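Uncharacterized protein (Wolinella succinogenes, PDB 3JYG) is of unknown function but belongs to the 6-pyruvoyl tetrahydropterin synthase family, binds a zinc ion and assembles as a trimer built on extended beta sheet. Local coordinates at residues I47-S52 and V163-F168; Y5-E10 and T61-L66; I144-L149 and A176-E181. All blocks are in the same frame, centred on the assembly; numbering follows the deposited sequence.

Interaction 1 of 3, residues I47-S52 and V163-F168; sequences IVHLES and VSSVEF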
loop_
_atom_site.group_PDB
_atom_site.type_symbol
_atom_site.label_atom_id
_atom_site.label_comp_id
_atom_site.label_asym_id
_atom_site.label_seq_id
_atom_site.Cartn_x
_atom_site.Cartn_y
_atom_site.Cartn_z
ATOM N N ILE A 47 2.171 -9.994 -3.677
ATOM C CA ILE A 47 1.567 -9.797 -2.363
ATOM C C ILE A 47 0.278 -10.619 -2.237
ATOM O O ILE A 47 -0.682 -10.378 -2.981
ATOM C CB ILE A 47 1.236 -8.314 -2.084
ATOM C CG1 ILE A 47 2.426 -7.436 -2.460
ATOM C CG2 ILE A 47 0.838 -8.152 -0.563
ATOM C CD1 ILE A 47 2.294 -5.952 -2.110
ATOM N N VAL A 48 0.266 -11.555 -1.285
ATOM C CA VAL A 48 -0.882 -12.470 -1.073
ATOM C C VAL A 48 -1.719 -11.971 0.112
ATOM O O VAL A 48 -1.164 -11.746 1.184
ATOM C CB VAL A 48 -0.373 -13.906 -0.755
ATOM C CG1 VAL A 48 -1.528 -14.846 -0.359
ATOM C CG2 VAL A 48 0.394 -14.442 -1.912
ATOM N N HIS A 49 -3.019 -11.774 -0.083
ATOM C CA HIS A 49 -3.897 -11.331 1.000
ATOM C C HIS A 49 -4.832 -12.463 1.384
ATOM O O HIS A 49 -5.512 -13.039 0.510
ATOM C CB HIS A 49 -4.698 -10.091 0.580
ATOM C CG HIS A 49 -3.847 -8.929 0.186
ATOM N ND1 HIS A 49 -3.594 -7.883 1.037
ATOM C CD2 HIS A 49 -3.199 -8.647 -0.971
ATOM C CE1 HIS A 49 -2.850 -6.982 0.406
ATOM N NE2 HIS A 49 -2.580 -7.438 -0.810
ATOM N N LEU A 50 -4.805 -12.832 2.668
ATOM C CA LEU A 50 -5.564 -13.973 3.147
ATOM C C LEU A 50 -6.538 -13.376 4.140
ATOM O O LEU A 50 -6.198 -12.370 4.769
ATOM C CB LEU A 50 -4.661 -14.998 3.848
ATOM C CG LEU A 50 -3.589 -15.722 3.008
ATOM C CD1 LEU A 50 -2.945 -16.859 3.819
ATOM C CD2 LEU A 50 -4.206 -16.261 1.674
ATOM N N GLU A 51 -7.720 -13.986 4.280
ATOM C CA GLU A 51 -8.838 -13.405 5.046
ATOM C C GLU A 51 -9.650 -14.430 5.852
ATOM O O GLU A 51 -9.905 -15.539 5.381
ATOM C CB GLU A 51 -9.756 -12.645 4.044
ATOM C CG GLU A 51 -11.005 -12.076 4.624
ATOM C CD GLU A 51 -11.861 -11.334 3.617
ATOM O OE1 GLU A 51 -11.482 -10.226 3.209
ATOM O OE2 GLU A 51 -12.944 -11.845 3.260
ATOM N N SER A 52 -10.079 -14.047 7.055
ATOM C CA SER A 52 -11.018 -14.846 7.846
ATOM C C SER A 52 -11.977 -13.903 8.568
ATOM O O SER A 52 -11.713 -12.686 8.710
ATOM C CB SER A 52 -10.288 -15.708 8.896
ATOM O OG SER A 52 -9.368 -14.891 9.624
ATOM N N VAL A 163 -8.368 -16.764 0.131
ATOM C CA VAL A 163 -7.456 -15.804 -0.538
ATOM C C VAL A 163 -8.284 -14.644 -1.100
ATOM O O VAL A 163 -9.015 -14.851 -2.038
ATOM C CB VAL A 163 -6.727 -16.433 -1.748
ATOM C CG1 VAL A 163 -5.633 -15.477 -2.270
ATOM C CG2 VAL A 163 -6.110 -17.752 -1.381
ATOM N N SER A 164 -8.146 -13.431 -0.571
ATOM C CA SER A 164 -9.023 -12.350 -0.991
ATOM C C SER A 164 -8.518 -11.642 -2.239
ATOM O O SER A 164 -9.324 -11.206 -3.111
ATOM C CB SER A 164 -9.271 -11.367 0.143
ATOM O OG SER A 164 -8.054 -10.810 0.499
ATOM N N SER A 165 -7.202 -11.516 -2.345
ATOM C CA SER A 165 -6.588 -11.087 -3.607
ATOM C C SER A 165 -5.084 -11.352 -3.656
ATOM O O SER A 165 -4.455 -11.710 -2.645
ATOM C CB SER A 165 -6.842 -9.596 -3.852
ATOM O OG SER A 165 -6.135 -8.815 -2.857
ATOM N N VAL A 166 -4.514 -11.162 -4.844
ATOM C CA VAL A 166 -3.066 -11.214 -5.028
ATOM C C VAL A 166 -2.653 -9.971 -5.794
ATOM O O VAL A 166 -3.317 -9.582 -6.749
ATOM C CB VAL A 166 -2.717 -12.419 -5.879
ATOM C CG1 VAL A 166 -1.256 -12.376 -6.348
ATOM C CG2 VAL A 166 -3.005 -13.679 -5.106
ATOM N N GLU A 167 -1.590 -9.327 -5.353
ATOM C CA GLU A 167 -1.024 -8.207 -6.083
ATOM C C GLU A 167 0.268 -8.669 -6.748
ATOM O O GLU A 167 1.031 -9.477 -6.193
ATOM C CB GLU A 167 -0.685 -7.024 -5.157
ATOM C CG GLU A 167 -1.874 -6.462 -4.381
ATOM C CD GLU A 167 -1.464 -5.284 -3.503
ATOM O OE1 GLU A 167 -1.536 -5.435 -2.257
ATOM O OE2 GLU A 167 -1.018 -4.248 -4.065
ATOM N N PHE A 168 0.514 -8.145 -7.932
ATOM C CA PHE A 168 1.818 -8.347 -8.566
ATOM C C PHE A 168 2.390 -7.007 -9.043
ATOM O O PHE A 168 1.789 -6.327 -9.901
ATOM C CB PHE A 168 1.755 -9.412 -9.659
ATOM C CG PHE A 168 3.106 -9.726 -10.251
ATOM C CD1 PHE A 168 4.019 -10.538 -9.554
ATOM C CD2 PHE A 168 3.494 -9.150 -11.458
ATOM C CE1 PHE A 168 5.320 -10.794 -10.086
ATOM C CE2 PHE A 168 4.804 -9.391 -11.986
ATOM C CZ PHE A 168 5.685 -10.245 -11.309
#
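Ile-47 and Glu-167 form a hydrogen-bonded antiparallel pair, and His-49 with Ser-165 forms the next. Ile-47 and Glu-167 exchange two backbone bonds, Ile-47 N to Glu-167 O and Glu-167 N to Ile-47 O, the second at 2.7 Å. His-49 N bonds Ser-165 O at 2.9 Å. The register slips by one residue after His-49. At this beta bulge Ser-164 N also turns to the strand and bonds His-49 O at 2.9 Å.

The polar side chains share the face with Ile-47. His-49 NE2 donates to Glu-167 OE1 at 2.7 Å, with a bent N-H...O angle of 147°. The oxygen uses its anti lone pair and sits at the ring edge. Imidazole and carboxylate planes are only 20° apart. In both residues the first torsion is -59°, with CG beside the backbone N, and this brings the ring and the carboxylate together above the sheet. Ser-165 OG comes obliquely to the ring, 3.5 Å from His-49 CD2, and is bonded to Arg-177 NE.

Ile-47 packs against the side chain of Glu-167, CB to CB at 3.8 Å. The apolar contact is on the other face, where Leu-50 CD2 meets Val-163 CG2 at 3.9 Å. Helix 141-155 covers Val-48, Val-163 and Val-166 there.

The sheet is thus two-sided, apolar toward helix 141-155 and largely polar on the face of His-49. The bond from NE2 holds the imidazole in a set rotation, and Arg-177 adds a long, weak ion pair to the same carboxylate oxygen.

Interaction 2 of 3, residues Y5-E10 and T61-L66; sequences YQIAKE and TDFAHL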
loop_
_atom_site.group_PDB
_atom_site.type_symbol
_atom_site.label_atom_id
_atom_site.label_comp_id
_atom_site.label_asym_id
_atom_site.label_seq_id
_atom_site.Cartn_x
_atom_site.Cartn_y
_atom_site.Cartn_z
ATOM N N TYR A 5 -10.748 -9.848 9.191
ATOM C CA TYR A 5 -9.340 -9.900 9.562
ATOM C C TYR A 5 -8.583 -10.346 8.320
ATOM O O TYR A 5 -8.983 -11.317 7.657
ATOM C CB TYR A 5 -9.124 -10.903 10.688
ATOM C CG TYR A 5 -9.911 -10.614 11.938
ATOM C CD1 TYR A 5 -11.113 -11.295 12.197
ATOM C CD2 TYR A 5 -9.480 -9.669 12.843
ATOM C CE1 TYR A 5 -11.876 -11.016 13.336
ATOM C CE2 TYR A 5 -10.226 -9.383 14.001
ATOM C CZ TYR A 5 -11.423 -10.062 14.223
ATOM O OH TYR A 5 -12.146 -9.827 15.359
ATOM N N GLN A 6 -7.499 -9.659 7.991
ATOM C CA GLN A 6 -6.690 -10.067 6.839
ATOM C C GLN A 6 -5.209 -10.110 7.226
ATOM O O GLN A 6 -4.804 -9.414 8.152
ATOM C CB GLN A 6 -6.879 -9.114 5.649
ATOM C CG GLN A 6 -8.226 -9.208 4.932
ATOM C CD GLN A 6 -8.312 -8.315 3.670
ATOM O OE1 GLN A 6 -7.405 -7.541 3.393
ATOM N NE2 GLN A 6 -9.415 -8.446 2.900
ATOM N N ILE A 7 -4.414 -10.934 6.541
ATOM C CA ILE A 7 -2.959 -10.817 6.643
ATOM C C ILE A 7 -2.438 -10.682 5.226
ATOM O O ILE A 7 -3.114 -11.124 4.301
ATOM C CB ILE A 7 -2.273 -11.984 7.409
ATOM C CG1 ILE A 7 -2.653 -13.357 6.826
ATOM C CG2 ILE A 7 -2.609 -11.881 8.903
ATOM C CD1 ILE A 7 -1.505 -14.413 6.864
ATOM N N ALA A 8 -1.278 -10.050 5.044
ATOM C CA ALA A 8 -0.694 -9.942 3.730
ATOM C C ALA A 8 0.791 -10.216 3.835
ATOM O O ALA A 8 1.456 -9.725 4.776
ATOM C CB ALA A 8 -0.880 -8.571 3.196
ATOM N N LYS A 9 1.326 -10.923 2.846
ATOM C CA LYS A 9 2.752 -11.185 2.860
ATOM C C LYS A 9 3.319 -11.040 1.466
ATOM O O LYS A 9 2.680 -11.464 0.504
ATOM C CB LYS A 9 3.042 -12.572 3.436
ATOM C CG LYS A 9 4.522 -12.945 3.352
ATOM C CD LYS A 9 5.058 -13.761 4.534
ATOM C CE LYS A 9 6.592 -13.737 4.473
ATOM N NZ LYS A 9 7.189 -14.840 5.277
ATOM N N GLU A 10 4.519 -10.454 1.408
ATOM C CA GLU A 10 5.285 -10.131 0.182
ATOM C C GLU A 10 6.316 -11.216 -0.157
ATOM O O GLU A 10 6.934 -11.828 0.749
ATOM C CB GLU A 10 6.004 -8.767 0.317
ATOM C CG GLU A 10 5.077 -7.632 0.837
ATOM C CD GLU A 10 5.687 -6.220 0.762
ATOM O OE1 GLU A 10 6.922 -6.064 0.591
ATOM O OE2 GLU A 10 4.913 -5.250 0.868
ATOM N N THR A 61 -4.132 -16.729 9.959
ATOM C CA THR A 61 -3.352 -17.965 9.890
ATOM C C THR A 61 -1.871 -17.575 10.046
ATOM O O THR A 61 -1.498 -16.403 9.786
ATOM C CB THR A 61 -3.676 -18.786 8.588
ATOM O OG1 THR A 61 -3.177 -20.124 8.702
ATOM C CG2 THR A 61 -3.085 -18.124 7.301
ATOM N N ASP A 62 -1.017 -18.494 10.484
ATOM C CA ASP A 62 0.391 -18.125 10.686
ATOM C C ASP A 62 1.023 -17.682 9.354
ATOM O O ASP A 62 0.888 -18.412 8.356
ATOM C CB ASP A 62 1.215 -19.282 11.289
ATOM C CG ASP A 62 2.529 -18.789 11.905
ATOM O OD1 ASP A 62 3.471 -18.457 11.165
ATOM O OD2 ASP A 62 2.620 -18.695 13.144
ATOM N N PHE A 63 1.693 -16.514 9.345
ATOM C CA PHE A 63 2.489 -16.055 8.178
ATOM C C PHE A 63 3.329 -17.183 7.569
ATOM O O PHE A 63 3.409 -17.262 6.358
ATOM C CB PHE A 63 3.419 -14.849 8.499
ATOM C CG PHE A 63 2.699 -13.533 8.636
ATOM C CD1 PHE A 63 2.092 -12.933 7.532
ATOM C CD2 PHE A 63 2.624 -12.894 9.882
ATOM C CE1 PHE A 63 1.412 -11.733 7.659
ATOM C CE2 PHE A 63 1.936 -11.668 10.021
ATOM C CZ PHE A 63 1.335 -11.088 8.898
ATOM N N ALA A 64 3.907 -18.065 8.399
ATOM C CA ALA A 64 4.741 -19.174 7.893
ATOM C C ALA A 64 3.992 -20.201 7.078
ATOM O O ALA A 64 4.611 -21.073 6.441
ATOM C CB ALA A 64 5.513 -19.873 9.023
ATOM N N HIS A 65 2.660 -20.126 7.081
ATOM C CA HIS A 65 1.873 -21.091 6.319
ATOM C C HIS A 65 1.854 -20.750 4.838
ATOM O O HIS A 65 1.152 -21.385 4.058
ATOM C CB HIS A 65 0.455 -21.228 6.869
ATOM C CG HIS A 65 0.391 -21.937 8.188
ATOM N ND1 HIS A 65 -0.621 -21.720 9.098
ATOM C CD2 HIS A 65 1.210 -22.867 8.746
ATOM C CE1 HIS A 65 -0.431 -22.493 10.156
ATOM N NE2 HIS A 65 0.687 -23.178 9.979
ATOM N N LEU A 66 2.650 -19.752 4.465
ATOM C CA LEU A 66 2.856 -19.419 3.053
ATOM C C LEU A 66 4.297 -19.778 2.622
ATOM O O LEU A 66 4.731 -19.470 1.487
ATOM C CB LEU A 66 2.511 -17.944 2.779
ATOM C CG LEU A 66 0.996 -17.603 2.673
ATOM C CD1 LEU A 66 0.724 -16.093 2.623
ATOM C CD2 LEU A 66 0.307 -18.346 1.466
HETATM O O HOH W 1 5.739 -17.552 4.314
#
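Ile-7 and Phe-63 lie alongside each other and run in opposite directions. The ring does not stack on anything in residues 5-10. It meets the strand obliquely, with CE1 as its leading atom. Phe-63 CE1 is 3.7 Å from Ile-7 CB. The backbone oxygen of Ala-8 is closer still, with Ala-8 O to Phe-63 CE1 at 3.5 Å. The neighbouring ring atom Phe-63 CZ lies 4.0 Å from Ile-7 CG2.

The CG1 branch of Ile-7 stands between its backbone N and carbonyl carbon (chi1 54°). From there CD1 reaches past the ring to the loop, 3.5 Å from Thr-61 O and near Thr-61 CG2. Further along the strand, Lys-9 CB lies oblique to the ring, and it is 4.3 Å from Leu-66 CD1.

The loop has its own internal bonds. Asp-62 OD1 accepts from Ala-64 N at 2.8 Å in an Asx turn, and Thr-61 OG1 pairs with His-65 ND1 at the imidazole edge. Asp-62 and His-65 also bond Gln-22 and Asn-25 of the second subunit, whose strand pairs with residues 5-9.

No direct hydrogen bond joins the two segments. A water between Lys-9 NZ and Phe-63 O is the polar link; otherwise the contact depends on apolar fit, and the Asx turn is consistent with a fixed position for Phe-63.

Interaction 3 of 3, residues I144-L149 and A176-E181; sequences IASWLL and ARVYNE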
loop_
_atom_site.group_PDB
_atom_site.type_symbol
_atom_site.label_atom_id
_atom_site.label_comp_id
_atom_site.label_asym_id
_atom_site.label_seq_id
_atom_site.Cartn_x
_atom_site.Cartn_y
_atom_site.Cartn_z
ATOM N N ILE A 144 0.053 -12.810 -14.570
ATOM C CA ILE A 144 0.815 -13.447 -13.469
ATOM C C ILE A 144 0.070 -13.462 -12.117
ATOM O O ILE A 144 0.015 -14.510 -11.416
ATOM C CB ILE A 144 2.226 -12.807 -13.363
ATOM C CG1 ILE A 144 3.032 -13.198 -14.630
ATOM C CG2 ILE A 144 2.980 -13.243 -12.069
ATOM C CD1 ILE A 144 4.374 -12.365 -14.827
ATOM N N ALA A 145 -0.482 -12.306 -11.755
ATOM C CA ALA A 145 -1.307 -12.157 -10.556
ATOM C C ALA A 145 -2.500 -13.146 -10.575
ATOM O O ALA A 145 -2.705 -13.841 -9.590
ATOM C CB ALA A 145 -1.824 -10.729 -10.430
ATOM N N SER A 146 -3.237 -13.219 -11.684
ATOM C CA SER A 146 -4.350 -14.202 -11.826
ATOM C C SER A 146 -3.932 -15.647 -11.684
ATOM O O SER A 146 -4.645 -16.440 -11.073
ATOM C CB SER A 146 -5.043 -14.099 -13.199
ATOM O OG SER A 146 -5.326 -12.737 -13.501
ATOM N N TRP A 147 -2.779 -15.990 -12.267
ATOM C CA TRP A 147 -2.256 -17.325 -12.245
ATOM C C TRP A 147 -1.896 -17.716 -10.799
ATOM O O TRP A 147 -2.248 -18.802 -10.288
ATOM C CB TRP A 147 -0.980 -17.332 -13.128
ATOM C CG TRP A 147 -0.304 -18.647 -13.144
ATOM C CD1 TRP A 147 -0.890 -19.886 -13.337
ATOM C CD2 TRP A 147 1.088 -18.884 -12.930
ATOM N NE1 TRP A 147 0.083 -20.889 -13.221
ATOM C CE2 TRP A 147 1.297 -20.291 -12.982
ATOM C CE3 TRP A 147 2.190 -18.042 -12.715
ATOM C CZ2 TRP A 147 2.555 -20.858 -12.857
ATOM C CZ3 TRP A 147 3.451 -18.612 -12.559
ATOM C CH2 TRP A 147 3.618 -20.012 -12.629
ATOM N N LEU A 148 -1.235 -16.791 -10.092
ATOM C CA LEU A 148 -0.832 -17.099 -8.715
ATOM C C LEU A 148 -2.034 -17.114 -7.787
ATOM O O LEU A 148 -2.094 -17.928 -6.855
ATOM C CB LEU A 148 0.264 -16.125 -8.226
ATOM C CG LEU A 148 1.572 -16.121 -9.020
ATOM C CD1 LEU A 148 2.445 -14.937 -8.585
ATOM C CD2 LEU A 148 2.352 -17.443 -8.908
ATOM N N LEU A 149 -2.997 -16.221 -8.017
ATOM C CA LEU A 149 -4.293 -16.345 -7.347
ATOM C C LEU A 149 -4.925 -17.757 -7.546
ATOM O O LEU A 149 -5.341 -18.406 -6.563
ATOM C CB LEU A 149 -5.272 -15.219 -7.793
ATOM C CG LEU A 149 -6.671 -15.269 -7.172
ATOM C CD1 LEU A 149 -6.678 -15.142 -5.664
ATOM C CD2 LEU A 149 -7.531 -14.158 -7.786
ATOM N N ALA A 176 -0.504 -4.654 -10.520
ATOM C CA ALA A 176 -1.768 -5.259 -10.819
ATOM C C ALA A 176 -2.284 -5.907 -9.556
ATOM O O ALA A 176 -1.527 -6.238 -8.643
ATOM C CB ALA A 176 -1.611 -6.295 -11.897
ATOM N N ARG A 177 -3.595 -6.088 -9.513
ATOM C CA ARG A 177 -4.223 -6.741 -8.404
ATOM C C ARG A 177 -5.401 -7.503 -9.027
ATOM O O ARG A 177 -6.053 -7.030 -9.994
ATOM C CB ARG A 177 -4.677 -5.711 -7.391
ATOM C CG ARG A 177 -5.055 -6.282 -5.985
ATOM C CD ARG A 177 -5.091 -5.207 -4.905
ATOM N NE ARG A 177 -5.341 -5.837 -3.622
ATOM C CZ ARG A 177 -5.261 -5.253 -2.436
ATOM N NH1 ARG A 177 -4.854 -3.991 -2.326
ATOM N NH2 ARG A 177 -5.549 -5.960 -1.348
ATOM N N VAL A 178 -5.576 -8.727 -8.544
ATOM C CA VAL A 178 -6.749 -9.487 -8.917
ATOM C C VAL A 178 -7.480 -9.892 -7.622
ATOM O O VAL A 178 -6.882 -10.475 -6.715
ATOM C CB VAL A 178 -6.380 -10.710 -9.789
ATOM C CG1 VAL A 178 -7.648 -11.522 -10.104
ATOM C CG2 VAL A 178 -5.645 -10.285 -11.107
ATOM N N TYR A 179 -8.773 -9.567 -7.568
ATOM C CA TYR A 179 -9.601 -9.758 -6.415
ATOM C C TYR A 179 -10.458 -10.997 -6.614
ATOM O O TYR A 179 -11.126 -11.148 -7.634
ATOM C CB TYR A 179 -10.534 -8.553 -6.226
ATOM C CG TYR A 179 -9.865 -7.392 -5.579
ATOM C CD1 TYR A 179 -9.651 -7.360 -4.191
ATOM C CD2 TYR A 179 -9.439 -6.310 -6.335
ATOM C CE1 TYR A 179 -9.005 -6.249 -3.587
ATOM C CE2 TYR A 179 -8.808 -5.222 -5.728
ATOM C CZ TYR A 179 -8.596 -5.211 -4.388
ATOM O OH TYR A 179 -7.988 -4.129 -3.837
ATOM N N ASN A 180 -10.429 -11.856 -5.606
ATOM C CA ASN A 180 -11.257 -13.020 -5.558
ATOM C C ASN A 180 -12.585 -12.575 -4.962
ATOM O O ASN A 180 -12.814 -12.670 -3.736
ATOM C CB ASN A 180 -10.603 -14.104 -4.711
ATOM C CG ASN A 180 -11.445 -15.339 -4.612
ATOM O OD1 ASN A 180 -12.422 -15.479 -5.333
ATOM N ND2 ASN A 180 -11.094 -16.230 -3.697
ATOM N N GLU A 181 -13.412 -12.052 -5.863
ATOM C CA GLU A 181 -14.799 -11.650 -5.653
ATOM C C GLU A 181 -15.064 -10.254 -6.196
ATOM O O GLU A 181 -15.830 -10.117 -7.136
ATOM C CB GLU A 181 -15.266 -11.780 -4.213
ATOM C CG GLU A 181 -16.044 -13.064 -3.983
ATOM C CD GLU A 181 -17.100 -12.890 -2.901
ATOM O OE1 GLU A 181 -17.323 -11.718 -2.479
ATOM O OE2 GLU A 181 -17.703 -13.914 -2.479
#
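Leu-149 CD1 touches Asn-180 at CB (4.2 Å), to one side of the amide plane. The amide itself is held elsewhere, its ND2 bonding Val-163 O. The other flat groups of the strand, Arg-177 and Tyr-179, leave the backbone on the side away from the helix. There Tyr-179 OH stands 3.0 Å above one face of the Arg-177 guanidinium, toward its rim, without a hydrogen bond between them. Arg-177 NE bonds Ser-165 OG instead.

The helix side is mostly apolar. Val-178 is the central side chain and its two methyls divide the work. CG1, anti to the backbone N (chi1 177°), meets Leu-149 CD2 at 3.5 Å. CG2 points to the preceding turn, 3.9 Å from Ala-145 CB and 3.4 Å from Ser-146 OG. That hydroxyl has its polar partner within the helix, at Glu-142 O. No hydrogen bond crosses the contact. The axes of residues 144-149 and 176-180 approach to 7.7 Å at an angle of 35°.

Strand 174-180 also pairs antiparallel with a strand of the third subunit, and Tyr-5 of that subunit packs on Val-178. A helix lying along one face of such a continuing sheet is consistent with the tunnelling fold of this family, in which subunits join strands into a barrel with helices outside.

Interactions 1 and 2 are buried, and interaction 3 is partly buried. All three reach the same sheet. Interaction 1 pairs two neighbouring inner strands, so backbone bonds and a histidine-carboxylate bond dominate it. Interactions 2 and 3 lay a loop and a helix against strands that pair with other subunits, and both rely on apolar fit without direct hydrogen bonds. Interaction 2 adjoins interaction 1 because strands 3-17 and 40-52 are neighbours; Gln-6 reaches Glu-51. Interaction 3 adjoins it through strands 162-169 and 174-180, with Leu-149 serving both strands. Interactions 2 and 3 do not touch; their centres are about 16 Å apart.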